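Alanine glyoxylate transaminase (Thermococcus litoralis, PDB 2ZC0) probably transfers the amino group of alanine to glyoxylate, using pyridoxal 5'-phosphate as cofactor, as an aminotransferase that forms a homodimer. Local coordinates at residues 82-87 with 289-294; 99-104 with 257-262; 123-128 with 142-147; 321-326 with 396-401; 339-344 with 376-381. One frame throughout, in Å; residues are numbered along the deposited sequence.

Overall arrangement
From the N terminus, the chain first passes the helix of 82-87 and the outer strand of 99-104, then turns through 123-128 and 142-147, where contact 3 closes a short beta-alpha-beta loop. Contact 2 closes next, when 257-262 returns beside 99-104, and contact 1 encloses both once 289-294 reaches 82-87. Contacts 2 and 3 lie in the same large mixed sheet, their centres about 22 Å apart; contact 1 packs on contact 2 through Leu84. The long helix 295-322 then leads to the other end of the subunit, where contact 4 spans contact 5: in the chain, the antiparallel pair 339-344/376-381 lies between 321-326 and 396-401, and Phe339 touches Tyr401.

Contact 1: residues 82-87 with 289-294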
# COMPACT_ATOMS: atom_id res chain seq x y z
N GLU A 82 -36.21 -3.20 -2.66
CA GLU A 82 -37.29 -3.05 -3.63
C GLU A 82 -38.02 -1.72 -3.43
O GLU A 82 -38.28 -1.00 -4.39
CB GLU A 82 -38.27 -4.23 -3.52
CG GLU A 82 -37.69 -5.54 -4.03
CD GLU A 82 -38.52 -6.76 -3.67
OE1 GLU A 82 -38.20 -7.87 -4.15
OE2 GLU A 82 -39.50 -6.61 -2.89
N GLU A 83 -38.33 -1.38 -2.18
CA GLU A 83 -39.01 -0.12 -1.92
C GLU A 83 -38.17 1.09 -2.33
O GLU A 83 -38.70 2.06 -2.87
CB GLU A 83 -39.40 -0.02 -0.44
CG GLU A 83 -40.68 -0.76 -0.11
CD GLU A 83 -41.91 -0.14 -0.78
OE1 GLU A 83 -42.83 -0.90 -1.15
OE2 GLU A 83 -41.94 1.11 -0.94
N LEU A 84 -36.86 1.02 -2.09
CA LEU A 84 -35.96 2.12 -2.45
C LEU A 84 -35.89 2.27 -3.96
O LEU A 84 -35.78 3.38 -4.48
CB LEU A 84 -34.56 1.86 -1.91
CG LEU A 84 -34.39 2.15 -0.42
CD1 LEU A 84 -33.02 1.69 0.06
CD2 LEU A 84 -34.57 3.66 -0.21
N ALA A 85 -35.94 1.14 -4.65
CA ALA A 85 -35.89 1.16 -6.10
C ALA A 85 -37.12 1.90 -6.65
O ALA A 85 -37.00 2.70 -7.57
CB ALA A 85 -35.85 -0.26 -6.64
N ALA A 86 -38.28 1.63 -6.07
CA ALA A 86 -39.54 2.27 -6.48
C ALA A 86 -39.52 3.72 -6.04
O ALA A 86 -39.98 4.61 -6.76
CB ALA A 86 -40.73 1.55 -5.84
N PHE A 87 -39.00 3.95 -4.84
CA PHE A 87 -38.91 5.29 -4.29
C PHE A 87 -38.01 6.15 -5.15
O PHE A 87 -38.28 7.33 -5.36
CB PHE A 87 -38.37 5.23 -2.86
CG PHE A 87 -37.99 6.57 -2.30
CD1 PHE A 87 -36.66 6.96 -2.25
CD2 PHE A 87 -38.96 7.44 -1.81
CE1 PHE A 87 -36.30 8.19 -1.71
CE2 PHE A 87 -38.61 8.68 -1.27
CZ PHE A 87 -37.28 9.05 -1.22
N GLU A 289 -41.21 0.54 6.44
CA GLU A 289 -42.59 0.91 6.73
C GLU A 289 -42.83 2.36 6.35
O GLU A 289 -43.86 2.70 5.77
CB GLU A 289 -42.90 0.73 8.22
CG GLU A 289 -43.20 -0.71 8.61
CD GLU A 289 -44.30 -1.31 7.75
OE1 GLU A 289 -45.40 -0.72 7.67
OE2 GLU A 289 -44.06 -2.38 7.15
N TYR A 290 -41.88 3.22 6.68
CA TYR A 290 -41.97 4.64 6.37
C TYR A 290 -42.31 4.79 4.89
O TYR A 290 -43.22 5.52 4.51
CB TYR A 290 -40.64 5.31 6.67
CG TYR A 290 -40.59 6.79 6.34
CD1 TYR A 290 -40.92 7.75 7.30
CD2 TYR A 290 -40.21 7.22 5.08
CE1 TYR A 290 -40.86 9.11 7.00
CE2 TYR A 290 -40.15 8.58 4.77
CZ TYR A 290 -40.48 9.51 5.73
OH TYR A 290 -40.43 10.85 5.42
N LEU A 291 -41.57 4.08 4.04
CA LEU A 291 -41.79 4.16 2.61
C LEU A 291 -43.10 3.52 2.16
O LEU A 291 -43.88 4.14 1.44
CB LEU A 291 -40.63 3.52 1.85
CG LEU A 291 -39.28 4.26 1.92
CD1 LEU A 291 -38.27 3.50 1.08
CD2 LEU A 291 -39.43 5.70 1.43
N LYS A 292 -43.34 2.29 2.60
CA LYS A 292 -44.56 1.56 2.23
C LYS A 292 -45.86 2.26 2.63
O LYS A 292 -46.86 2.13 1.93
CB LYS A 292 -44.54 0.15 2.84
CG LYS A 292 -43.76 -0.89 2.03
CD LYS A 292 -43.86 -2.28 2.65
CE LYS A 292 -43.10 -3.31 1.80
NZ LYS A 292 -43.03 -4.67 2.43
N ARG A 293 -45.84 2.99 3.74
CA ARG A 293 -47.03 3.68 4.22
C ARG A 293 -47.21 5.09 3.65
O ARG A 293 -48.13 5.81 4.02
CB ARG A 293 -47.01 3.73 5.75
CG ARG A 293 -46.85 2.34 6.36
CD ARG A 293 -47.74 2.12 7.55
NE ARG A 293 -47.08 2.34 8.83
CZ ARG A 293 -47.67 2.17 10.01
NH1 ARG A 293 -48.93 1.78 10.06
NH2 ARG A 293 -47.00 2.39 11.13
N GLY A 294 -46.32 5.47 2.74
CA GLY A 294 -46.41 6.77 2.10
C GLY A 294 -46.14 7.99 2.97
O GLY A 294 -46.65 9.07 2.68
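Leu291 reaches from helix 281-292 toward helix 78-91 and spreads its two methyl groups over different partners. CD2 lies 3.7 Å from CD2 of Phe87, approaching that ring obliquely, while CD1 meets Leu84 CD2 at 3.9 Å. The leucine crosses both side chains at about a right angle. With chi1 at -68° its CG swings away from the leucine's own carbonyl, which directs the fork at the neighbouring helix. The ring of Phe87 also meets Phe296 edge-to-face. Leu84 continues inward onto Ile101 and Ile103, so it links the contact to the central sheet; both Leu84 and Phe87 are buried.

The outer half is more polar and faces solvent. Glu83 folds back at chi2 (-66°) and brings its carboxylate across the aliphatic part of Lys292, with OE1 3.3 Å from Lys292 CG. The lysine chain runs on extended past this point, and its NZ ends 5.2 Å from Glu83 OE1. Lys292 is exposed, in contrast to the buried Leu84 and Phe87. Beyond it, Gly294 ends the helix in a Schellman motif.

The two helices are therefore joined by apolar packing on the inner side; on the outer side the opposite charges of Glu83 and Lys292 may attract one another, but they form no direct ion pair.

Contact 2: residues 99-104 with 257-262; sequences ENIVIT and WIIAEG
Val102 and Ile258 face each other across the middle of this antiparallel strand pair, their CB atoms 4.0 Å apart. On the same side of the sheet Thr104 CG2 crosses Ile258 at about a right angle, 3.9 Å from its CG1; helices 106-118 and 262-272 cover this face. The other face carries Ile101, Ile103, Trp257 and Ile259, packed against helix 78-91. There Ile101 CG2 lies beside Trp257 CB at 4.1 Å, the two side chains pointing the same way. The indole of Trp257 leads off toward Leu84.

The backbones meet at the hydrogen-bonded pair Val102-Ile258: Val102 N donates a hydrogen bond to Ile258 O at 3.0 Å (162°), and Ile258 N donates one to Val102 O at 2.8 Å. Farther out, Thr104 OG1 is hydrogen-bonded to Gly106 O. At the opposite end Asn100 lies near Glu261, whose OE2 forms a salt bridge with Lys231.

Paired backbone amides and apolar side chains on both faces bind strand 101-104, outermost within the chain, to the large aminotransferase sheet, while the polar groups gather at the ends of the pair.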
# COMPACT_ATOMS: atom_id res chain seq x y z
N GLU A 99 -31.42 -5.18 -7.11
CA GLU A 99 -30.20 -5.97 -6.98
C GLU A 99 -28.94 -5.11 -6.99
O GLU A 99 -27.90 -5.54 -6.50
CB GLU A 99 -30.13 -7.00 -8.12
CG GLU A 99 -31.27 -8.01 -8.12
CD GLU A 99 -31.46 -8.68 -6.77
OE1 GLU A 99 -32.62 -8.77 -6.32
OE2 GLU A 99 -30.46 -9.12 -6.16
N ASN A 100 -29.03 -3.90 -7.55
CA ASN A 100 -27.87 -3.01 -7.62
C ASN A 100 -27.85 -1.99 -6.49
O ASN A 100 -27.15 -0.98 -6.55
CB ASN A 100 -27.85 -2.30 -8.98
CG ASN A 100 -27.58 -3.25 -10.14
OD1 ASN A 100 -26.45 -3.40 -10.58
ND2 ASN A 100 -28.62 -3.90 -10.62
N ILE A 101 -28.64 -2.26 -5.45
CA ILE A 101 -28.70 -1.36 -4.31
C ILE A 101 -28.08 -2.05 -3.11
O ILE A 101 -28.44 -3.17 -2.79
CB ILE A 101 -30.16 -0.95 -3.98
CG1 ILE A 101 -30.71 -0.02 -5.08
CG2 ILE A 101 -30.23 -0.28 -2.62
CD1 ILE A 101 -32.15 0.45 -4.84
N VAL A 102 -27.11 -1.39 -2.48
CA VAL A 102 -26.44 -1.93 -1.30
C VAL A 102 -26.68 -0.94 -0.15
O VAL A 102 -26.23 0.20 -0.21
CB VAL A 102 -24.90 -2.07 -1.53
CG1 VAL A 102 -24.25 -2.69 -0.30
CG2 VAL A 102 -24.64 -2.91 -2.77
N ILE A 103 -27.40 -1.41 0.87
CA ILE A 103 -27.73 -0.63 2.06
C ILE A 103 -26.50 -0.57 2.95
O ILE A 103 -26.06 -1.58 3.51
CB ILE A 103 -28.87 -1.26 2.91
CG1 ILE A 103 -30.10 -1.50 2.03
CG2 ILE A 103 -29.23 -0.36 4.08
CD1 ILE A 103 -30.52 -0.30 1.23
N THR A 104 -25.98 0.65 3.10
CA THR A 104 -24.78 0.91 3.86
C THR A 104 -25.08 1.74 5.11
O THR A 104 -26.22 2.17 5.33
CB THR A 104 -23.78 1.69 2.98
OG1 THR A 104 -24.40 2.89 2.51
CG2 THR A 104 -23.37 0.85 1.79
N TRP A 257 -27.04 4.07 0.92
CA TRP A 257 -26.92 3.06 -0.10
C TRP A 257 -25.92 3.36 -1.20
O TRP A 257 -25.47 4.50 -1.37
CB TRP A 257 -28.30 2.79 -0.74
CG TRP A 257 -28.94 4.02 -1.34
CD1 TRP A 257 -28.65 4.59 -2.55
CD2 TRP A 257 -29.92 4.87 -0.73
NE1 TRP A 257 -29.38 5.75 -2.72
CE2 TRP A 257 -30.16 5.95 -1.62
CE3 TRP A 257 -30.61 4.84 0.49
CZ2 TRP A 257 -31.07 6.98 -1.33
CZ3 TRP A 257 -31.51 5.87 0.78
CH2 TRP A 257 -31.73 6.93 -0.13
N ILE A 258 -25.54 2.31 -1.90
CA ILE A 258 -24.64 2.39 -3.02
C ILE A 258 -25.45 1.87 -4.19
O ILE A 258 -26.31 1.00 -4.04
CB ILE A 258 -23.43 1.45 -2.86
CG1 ILE A 258 -22.44 2.02 -1.85
CG2 ILE A 258 -22.74 1.26 -4.20
CD1 ILE A 258 -21.22 1.15 -1.65
N ILE A 259 -25.20 2.42 -5.37
CA ILE A 259 -25.85 1.95 -6.58
C ILE A 259 -24.67 1.86 -7.52
O ILE A 259 -24.07 2.88 -7.87
CB ILE A 259 -26.88 2.93 -7.18
CG1 ILE A 259 -28.08 3.11 -6.25
CG2 ILE A 259 -27.37 2.38 -8.51
CD1 ILE A 259 -29.11 4.12 -6.83
N ALA A 260 -24.32 0.63 -7.88
CA ALA A 260 -23.22 0.33 -8.77
C ALA A 260 -23.61 -0.90 -9.59
O ALA A 260 -24.68 -1.49 -9.38
CB ALA A 260 -21.95 0.04 -7.96
N GLU A 261 -22.72 -1.30 -10.49
CA GLU A 261 -22.99 -2.43 -11.36
C GLU A 261 -21.76 -3.25 -11.60
O GLU A 261 -20.67 -2.86 -11.23
CB GLU A 261 -23.54 -1.95 -12.70
CG GLU A 261 -24.97 -1.43 -12.64
CD GLU A 261 -25.12 -0.06 -13.29
OE1 GLU A 261 -24.83 0.06 -14.50
OE2 GLU A 261 -25.52 0.88 -12.58
N GLY A 262 -21.96 -4.40 -12.23
CA GLY A 262 -20.86 -5.28 -12.56
C GLY A 262 -19.90 -5.67 -11.45
O GLY A 262 -20.30 -5.90 -10.32

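Contact 3: residues 123-128 with 142-147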
# COMPACT_ATOMS: atom_id res chain seq x y z
N ASP A 123 -3.50 7.20 -5.91
CA ASP A 123 -4.47 7.57 -6.94
C ASP A 123 -4.94 9.00 -6.71
O ASP A 123 -5.09 9.44 -5.57
CB ASP A 123 -5.72 6.67 -6.87
CG ASP A 123 -5.53 5.32 -7.54
OD1 ASP A 123 -4.47 5.05 -8.13
OD2 ASP A 123 -6.49 4.51 -7.46
N VAL A 124 -5.16 9.73 -7.80
CA VAL A 124 -5.66 11.09 -7.70
C VAL A 124 -7.16 10.98 -7.89
O VAL A 124 -7.62 10.28 -8.77
CB VAL A 124 -5.12 12.00 -8.82
CG1 VAL A 124 -6.01 13.25 -8.96
CG2 VAL A 124 -3.69 12.40 -8.52
N VAL A 125 -7.92 11.64 -7.03
CA VAL A 125 -9.36 11.63 -7.20
C VAL A 125 -9.74 13.10 -7.29
O VAL A 125 -9.30 13.90 -6.46
CB VAL A 125 -10.10 10.95 -6.01
CG1 VAL A 125 -9.49 11.35 -4.71
CG2 VAL A 125 -11.55 11.33 -6.03
N ILE A 126 -10.50 13.46 -8.31
CA ILE A 126 -10.89 14.85 -8.47
C ILE A 126 -12.24 15.12 -7.83
O ILE A 126 -13.14 14.29 -7.88
CB ILE A 126 -10.84 15.27 -9.98
CG1 ILE A 126 -11.74 16.47 -10.26
CG2 ILE A 126 -11.19 14.11 -10.85
CD1 ILE A 126 -13.22 16.12 -10.37
N THR A 127 -12.35 16.28 -7.20
CA THR A 127 -13.56 16.69 -6.50
C THR A 127 -13.83 18.16 -6.81
O THR A 127 -13.07 18.81 -7.52
CB THR A 127 -13.38 16.59 -4.99
OG1 THR A 127 -12.43 17.57 -4.56
CG2 THR A 127 -12.86 15.21 -4.60
N GLU A 128 -14.92 18.68 -6.26
CA GLU A 128 -15.24 20.10 -6.42
C GLU A 128 -14.35 20.81 -5.39
O GLU A 128 -13.75 20.15 -4.55
CB GLU A 128 -16.73 20.34 -6.11
CG GLU A 128 -17.66 19.88 -7.23
CD GLU A 128 -18.91 19.18 -6.73
OE1 GLU A 128 -19.03 18.97 -5.50
OE2 GLU A 128 -19.77 18.83 -7.56
N LEU A 142 -7.30 6.87 2.85
CA LEU A 142 -7.21 5.64 2.08
C LEU A 142 -6.01 5.83 1.15
O LEU A 142 -5.75 5.01 0.29
CB LEU A 142 -8.48 5.36 1.29
CG LEU A 142 -9.62 4.80 2.16
CD1 LEU A 142 -10.98 4.85 1.41
CD2 LEU A 142 -9.27 3.33 2.53
N GLY A 143 -5.28 6.93 1.33
CA GLY A 143 -4.12 7.19 0.49
C GLY A 143 -4.32 7.99 -0.79
O GLY A 143 -3.36 8.24 -1.50
N ALA A 144 -5.54 8.40 -1.08
CA ALA A 144 -5.82 9.17 -2.29
C ALA A 144 -5.24 10.58 -2.26
O ALA A 144 -5.01 11.15 -1.19
CB ALA A 144 -7.34 9.25 -2.53
N LYS A 145 -5.03 11.13 -3.45
CA LYS A 145 -4.52 12.48 -3.64
C LYS A 145 -5.70 13.29 -4.19
O LYS A 145 -6.23 12.96 -5.26
CB LYS A 145 -3.38 12.49 -4.65
CG LYS A 145 -2.38 13.60 -4.47
CD LYS A 145 -3.00 14.99 -4.60
CE LYS A 145 -1.97 16.07 -4.25
NZ LYS A 145 -2.57 17.43 -4.23
N ILE A 146 -6.10 14.34 -3.50
CA ILE A 146 -7.23 15.13 -3.96
C ILE A 146 -6.89 16.36 -4.82
O ILE A 146 -6.02 17.15 -4.47
CB ILE A 146 -8.08 15.56 -2.74
CG1 ILE A 146 -8.75 14.31 -2.17
CG2 ILE A 146 -9.13 16.61 -3.14
CD1 ILE A 146 -9.42 14.53 -0.87
N GLU A 147 -7.56 16.47 -5.96
CA GLU A 147 -7.40 17.61 -6.88
C GLU A 147 -8.78 18.23 -7.01
O GLU A 147 -9.69 17.61 -7.57
CB GLU A 147 -6.93 17.16 -8.27
CG GLU A 147 -5.48 16.72 -8.37
CD GLU A 147 -4.48 17.81 -8.02
OE1 GLU A 147 -4.87 19.01 -8.02
OE2 GLU A 147 -3.31 17.47 -7.76
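Lys145 N binds Asp123 O at 2.7 Å, the first of four hydrogen bonds that join these parallel strands. The donor lies nearly along the C=O axis, and the N-H points well at the oxygen (162°). The bonds then alternate between the strands, from Val125 N to Lys145 O, from Glu147 N to Val125 O and from Thr127 N to Glu147 O, with lengths of 2.8 to 3.1 Å. In the last two the donor is tilted out of the carbonyl plane. The strand segments cross at -34°, a marked twist.

Side chains alternate between the faces. On one, Val124 CG1 touches Glu147 CG at 3.6 Å, while Val124 CG2 lies beside Lys145 CB. Glu147 bends at chi2, and Lys145 NZ comes within long ion-pair range of its OE2. On the other face, chi1 of 42° tucks Val125 CG1 against the valine's own backbone, where this single methyl meets both Ala144 CB at 3.7 Å and Ile146 CG1. Thr127 OG1 rests 3.7 Å from Ile146 CG2 and hydrogen-bonds to its neighbour's carbonyl, Glu128 O.

Helix 133-140 supplies the crossover of this beta-alpha-beta unit and packs on the face of Val125, Thr127 and Ile146. It ends in a Schellman motif at Gly143, and Glu140, a residue known to bind zinc in a structure of this protein, touches Ile146. Strand 175-180 flanks 124-129 on its other side, so the pair continues the parallel part of the large sheet.

Contact 4: residues 321-326 with 396-401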
# COMPACT_ATOMS: atom_id res chain seq x y z
N ASN A 321 -30.86 41.19 4.96
CA ASN A 321 -31.34 42.32 5.74
C ASN A 321 -30.27 42.90 6.67
O ASN A 321 -30.19 44.12 6.84
CB ASN A 321 -32.56 41.89 6.57
CG ASN A 321 -33.04 42.97 7.52
OD1 ASN A 321 -32.64 44.14 7.40
ND2 ASN A 321 -33.90 42.59 8.47
N HIS A 322 -29.45 42.05 7.26
CA HIS A 322 -28.41 42.51 8.19
C HIS A 322 -26.99 42.51 7.63
O HIS A 322 -26.12 43.18 8.18
CB HIS A 322 -28.48 41.70 9.48
CG HIS A 322 -29.82 41.74 10.15
ND1 HIS A 322 -29.97 41.93 11.51
CD2 HIS A 322 -31.07 41.61 9.65
CE1 HIS A 322 -31.25 41.92 11.81
NE2 HIS A 322 -31.94 41.73 10.70
N LEU A 323 -26.75 41.76 6.56
CA LEU A 323 -25.42 41.74 5.92
C LEU A 323 -25.54 41.91 4.40
O LEU A 323 -24.95 41.14 3.64
CB LEU A 323 -24.68 40.43 6.20
CG LEU A 323 -24.03 40.15 7.56
CD1 LEU A 323 -23.34 41.40 8.08
CD2 LEU A 323 -25.10 39.68 8.52
N PRO A 324 -26.29 42.93 3.94
CA PRO A 324 -26.48 43.18 2.51
C PRO A 324 -25.22 43.42 1.68
O PRO A 324 -25.25 43.31 0.45
CB PRO A 324 -27.41 44.39 2.48
CG PRO A 324 -27.04 45.11 3.74
CD PRO A 324 -26.94 43.99 4.74
N ASN A 325 -24.11 43.74 2.33
CA ASN A 325 -22.87 43.99 1.61
C ASN A 325 -21.93 42.79 1.59
O ASN A 325 -20.83 42.86 1.03
CB ASN A 325 -22.12 45.20 2.19
CG ASN A 325 -22.93 46.48 2.11
OD1 ASN A 325 -23.61 46.75 1.12
ND2 ASN A 325 -22.85 47.29 3.16
N ALA A 326 -22.35 41.68 2.19
CA ALA A 326 -21.52 40.47 2.22
C ALA A 326 -21.99 39.48 1.17
O ALA A 326 -23.19 39.38 0.89
CB ALA A 326 -21.57 39.84 3.60
N LYS A 396 -26.54 38.12 15.75
CA LYS A 396 -25.35 38.05 16.59
C LYS A 396 -24.14 37.92 15.68
O LYS A 396 -23.08 38.50 15.95
CB LYS A 396 -25.43 36.83 17.52
CG LYS A 396 -26.39 36.98 18.68
CD LYS A 396 -26.51 35.68 19.46
CE LYS A 396 -27.07 35.92 20.86
NZ LYS A 396 -26.08 36.60 21.75
N LEU A 397 -24.30 37.16 14.60
CA LEU A 397 -23.22 36.95 13.65
C LEU A 397 -22.87 38.28 12.98
O LEU A 397 -21.70 38.59 12.75
CB LEU A 397 -23.66 35.92 12.60
CG LEU A 397 -22.82 35.63 11.34
CD1 LEU A 397 -23.10 36.69 10.30
CD2 LEU A 397 -21.34 35.58 11.69
N ALA A 398 -23.91 39.05 12.66
CA ALA A 398 -23.75 40.35 12.02
C ALA A 398 -23.06 41.32 12.98
O ALA A 398 -22.24 42.14 12.57
CB ALA A 398 -25.12 40.90 11.61
N LYS A 399 -23.40 41.20 14.26
CA LYS A 399 -22.83 42.04 15.31
C LYS A 399 -21.30 41.90 15.35
O LYS A 399 -20.58 42.90 15.32
CB LYS A 399 -23.43 41.65 16.67
CG LYS A 399 -22.89 42.43 17.86
CD LYS A 399 -23.35 41.82 19.19
CE LYS A 399 -22.73 42.55 20.38
NZ LYS A 399 -23.05 41.90 21.68
N LEU A 400 -20.81 40.66 15.41
CA LEU A 400 -19.37 40.43 15.45
C LEU A 400 -18.74 40.78 14.11
O LEU A 400 -17.59 41.21 14.04
CB LEU A 400 -19.07 38.97 15.78
CG LEU A 400 -17.91 38.70 16.74
CD1 LEU A 400 -17.51 37.23 16.59
CD2 LEU A 400 -16.72 39.61 16.44
N TYR A 401 -19.51 40.59 13.04
CA TYR A 401 -19.04 40.88 11.68
C TYR A 401 -18.60 42.33 11.58
O TYR A 401 -17.45 42.63 11.26
CB TYR A 401 -20.16 40.62 10.67
CG TYR A 401 -19.73 40.78 9.22
CD1 TYR A 401 -19.16 39.71 8.53
CD2 TYR A 401 -19.89 41.99 8.55
CE1 TYR A 401 -18.75 39.85 7.20
CE2 TYR A 401 -19.49 42.14 7.22
CZ TYR A 401 -18.92 41.07 6.55
OH TYR A 401 -18.53 41.21 5.24
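Leu323 sets its two methyl groups against one side of helix 389-404. A chi1 of -75° aims the side chain at the helix, and chi2 of -42° turns CD2 to Ala398 and CD1 to Tyr401. The first contact is tight, with CD2 only 3.3 Å from Ala398 CB; the same methyl meets Leu397 CD1 at 4.0 Å. CD1 approaches the tyrosine obliquely, 3.5 Å from CD2 of its ring.

Tyr401 extends back toward the loop because its CG is anti to the backbone N (chi1 -175°). The ring runs from Leu323 to Ala326, whose CB lies 3.7 Å from the phenol OH. Ala326 is placed there by a type I turn from Leu323, closed by its own N on Leu323 O at 3.0 Å. At the other end His322 contributes its CB alone, 4.1 Å from Ala398 CB, and its imidazole leads away.

Phe339 touches Leu323, Ala326 and Tyr401, extending the cluster to strand 336-340. Lys396 and Lys399 instead form salt bridges with Glu358. The contact between the end of helix 295-322 and the C-terminal helix consequently rests on methyl-methyl and methyl-ring packing, with Lys396 and Lys399 engaged away from it.

Contact 5: residues 339-344 with 376-381; sequences FFLPEG and NAIRLN
An antiparallel beta pair joins strands 336-340 and 377-381, a two-stranded sheet packed against helix 295-322. Phe339 and Ile378 form its hydrogen-bonded pair: Phe339 N reaches Ile378 O at 2.8 Å (158°), and Ile378 N reaches Phe339 O at 2.9 Å. Phe340 and Ala377 make the adjacent non-hydrogen-bonded pair. Beyond the regular strand, Leu341 N still binds Asn376 O at 2.9 Å, nearly straight at 171°.

The side chains of Phe339, Ile378 and Leu380 share one face. Phe339 CB lies 3.8 Å from Leu380 CD1, and its ring reaches on toward Leu319 of the long helix. Leu341 crosses Ile378 closely, their CD1 atoms 3.5 Å apart. On the other face Phe340 CE1 lies near Ala377 CB. Arg379 points away from segment 339-344 and hydrogen-bonds to Ala40 O and to Asn186, a residue of the cofactor pocket.

Asn376 closes the end of the pair. Its side chain is folded in over its own backbone (chi1 61°), bringing the amide across to segment 339-344. ND2 lies at the edge of the Phe340 ring, in its plane, and donates to Leu341 O at 2.7 Å, from above the carbonyl plane and not along a lone pair.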
# COMPACT_ATOMS: atom_id res chain seq x y z
N PHE A 339 -21.28 31.51 3.85
CA PHE A 339 -21.12 32.93 4.09
C PHE A 339 -19.65 33.27 3.93
O PHE A 339 -18.78 32.48 4.31
CB PHE A 339 -21.55 33.26 5.52
CG PHE A 339 -21.43 34.71 5.87
CD1 PHE A 339 -22.42 35.62 5.48
CD2 PHE A 339 -20.35 35.18 6.61
CE1 PHE A 339 -22.32 36.96 5.81
CE2 PHE A 339 -20.24 36.52 6.94
CZ PHE A 339 -21.23 37.42 6.54
N PHE A 340 -19.36 34.44 3.38
CA PHE A 340 -17.98 34.84 3.18
C PHE A 340 -17.64 36.12 3.92
O PHE A 340 -18.39 37.10 3.86
CB PHE A 340 -17.70 35.03 1.69
CG PHE A 340 -17.72 33.75 0.90
CD1 PHE A 340 -16.56 33.01 0.73
CD2 PHE A 340 -18.90 33.29 0.33
CE1 PHE A 340 -16.57 31.83 0.00
CE2 PHE A 340 -18.92 32.11 -0.41
CZ PHE A 340 -17.75 31.38 -0.57
N LEU A 341 -16.53 36.09 4.65
CA LEU A 341 -16.04 37.25 5.37
C LEU A 341 -15.26 38.02 4.30
O LEU A 341 -15.13 37.55 3.17
CB LEU A 341 -15.09 36.81 6.49
CG LEU A 341 -15.63 36.55 7.90
CD1 LEU A 341 -16.97 35.84 7.86
CD2 LEU A 341 -14.61 35.74 8.68
N PRO A 342 -14.75 39.22 4.63
CA PRO A 342 -13.99 39.99 3.64
C PRO A 342 -12.75 39.19 3.26
O PRO A 342 -12.22 38.44 4.07
CB PRO A 342 -13.65 41.27 4.38
CG PRO A 342 -14.83 41.45 5.28
CD PRO A 342 -15.01 40.05 5.82
N GLU A 343 -12.30 39.35 2.02
CA GLU A 343 -11.12 38.63 1.57
C GLU A 343 -9.95 38.85 2.53
O GLU A 343 -9.70 39.98 2.96
CB GLU A 343 -10.74 39.07 0.15
CG GLU A 343 -10.92 40.56 -0.10
CD GLU A 343 -12.01 40.85 -1.13
OE1 GLU A 343 -12.97 40.05 -1.23
OE2 GLU A 343 -11.90 41.89 -1.84
N GLY A 344 -9.26 37.77 2.89
CA GLY A 344 -8.13 37.88 3.79
C GLY A 344 -8.46 37.61 5.25
O GLY A 344 -7.56 37.32 6.05
N ASN A 376 -11.56 32.71 4.34
CA ASN A 376 -12.61 33.57 4.87
C ASN A 376 -14.00 32.94 4.82
O ASN A 376 -15.00 33.61 5.09
CB ASN A 376 -12.62 34.89 4.09
CG ASN A 376 -12.90 34.70 2.60
OD1 ASN A 376 -12.25 33.88 1.93
ND2 ASN A 376 -13.87 35.45 2.07
N ALA A 377 -14.07 31.66 4.47
CA ALA A 377 -15.36 31.00 4.38
C ALA A 377 -15.92 30.57 5.72
O ALA A 377 -15.19 30.27 6.66
CB ALA A 377 -15.25 29.79 3.45
N ILE A 378 -17.25 30.55 5.82
CA ILE A 378 -17.94 30.11 7.02
C ILE A 378 -19.20 29.40 6.57
O ILE A 378 -20.04 29.98 5.88
CB ILE A 378 -18.33 31.30 7.95
CG1 ILE A 378 -17.15 31.69 8.85
CG2 ILE A 378 -19.52 30.91 8.82
CD1 ILE A 378 -16.06 32.48 8.16
N ARG A 379 -19.35 28.13 6.94
CA ARG A 379 -20.54 27.40 6.55
C ARG A 379 -21.64 27.58 7.58
O ARG A 379 -21.40 27.49 8.79
CB ARG A 379 -20.21 25.92 6.38
CG ARG A 379 -21.25 25.15 5.60
CD ARG A 379 -20.97 23.67 5.75
NE ARG A 379 -21.37 23.23 7.07
CZ ARG A 379 -21.25 21.99 7.53
NH1 ARG A 379 -20.71 21.05 6.76
NH2 ARG A 379 -21.69 21.69 8.74
N LEU A 380 -22.85 27.84 7.10
CA LEU A 380 -23.99 28.05 7.97
C LEU A 380 -25.09 27.06 7.62
O LEU A 380 -25.41 26.87 6.45
CB LEU A 380 -24.55 29.46 7.79
CG LEU A 380 -23.61 30.65 7.96
CD1 LEU A 380 -24.38 31.95 7.68
CD2 LEU A 380 -23.04 30.64 9.37
N ASN A 381 -25.67 26.46 8.65
CA ASN A 381 -26.73 25.49 8.45
C ASN A 381 -28.08 26.06 8.89
O ASN A 381 -28.15 26.74 9.91
CB ASN A 381 -26.42 24.24 9.27
CG ASN A 381 -27.61 23.36 9.43
OD1 ASN A 381 -28.23 23.32 10.51
ND2 ASN A 381 -27.98 22.67 8.37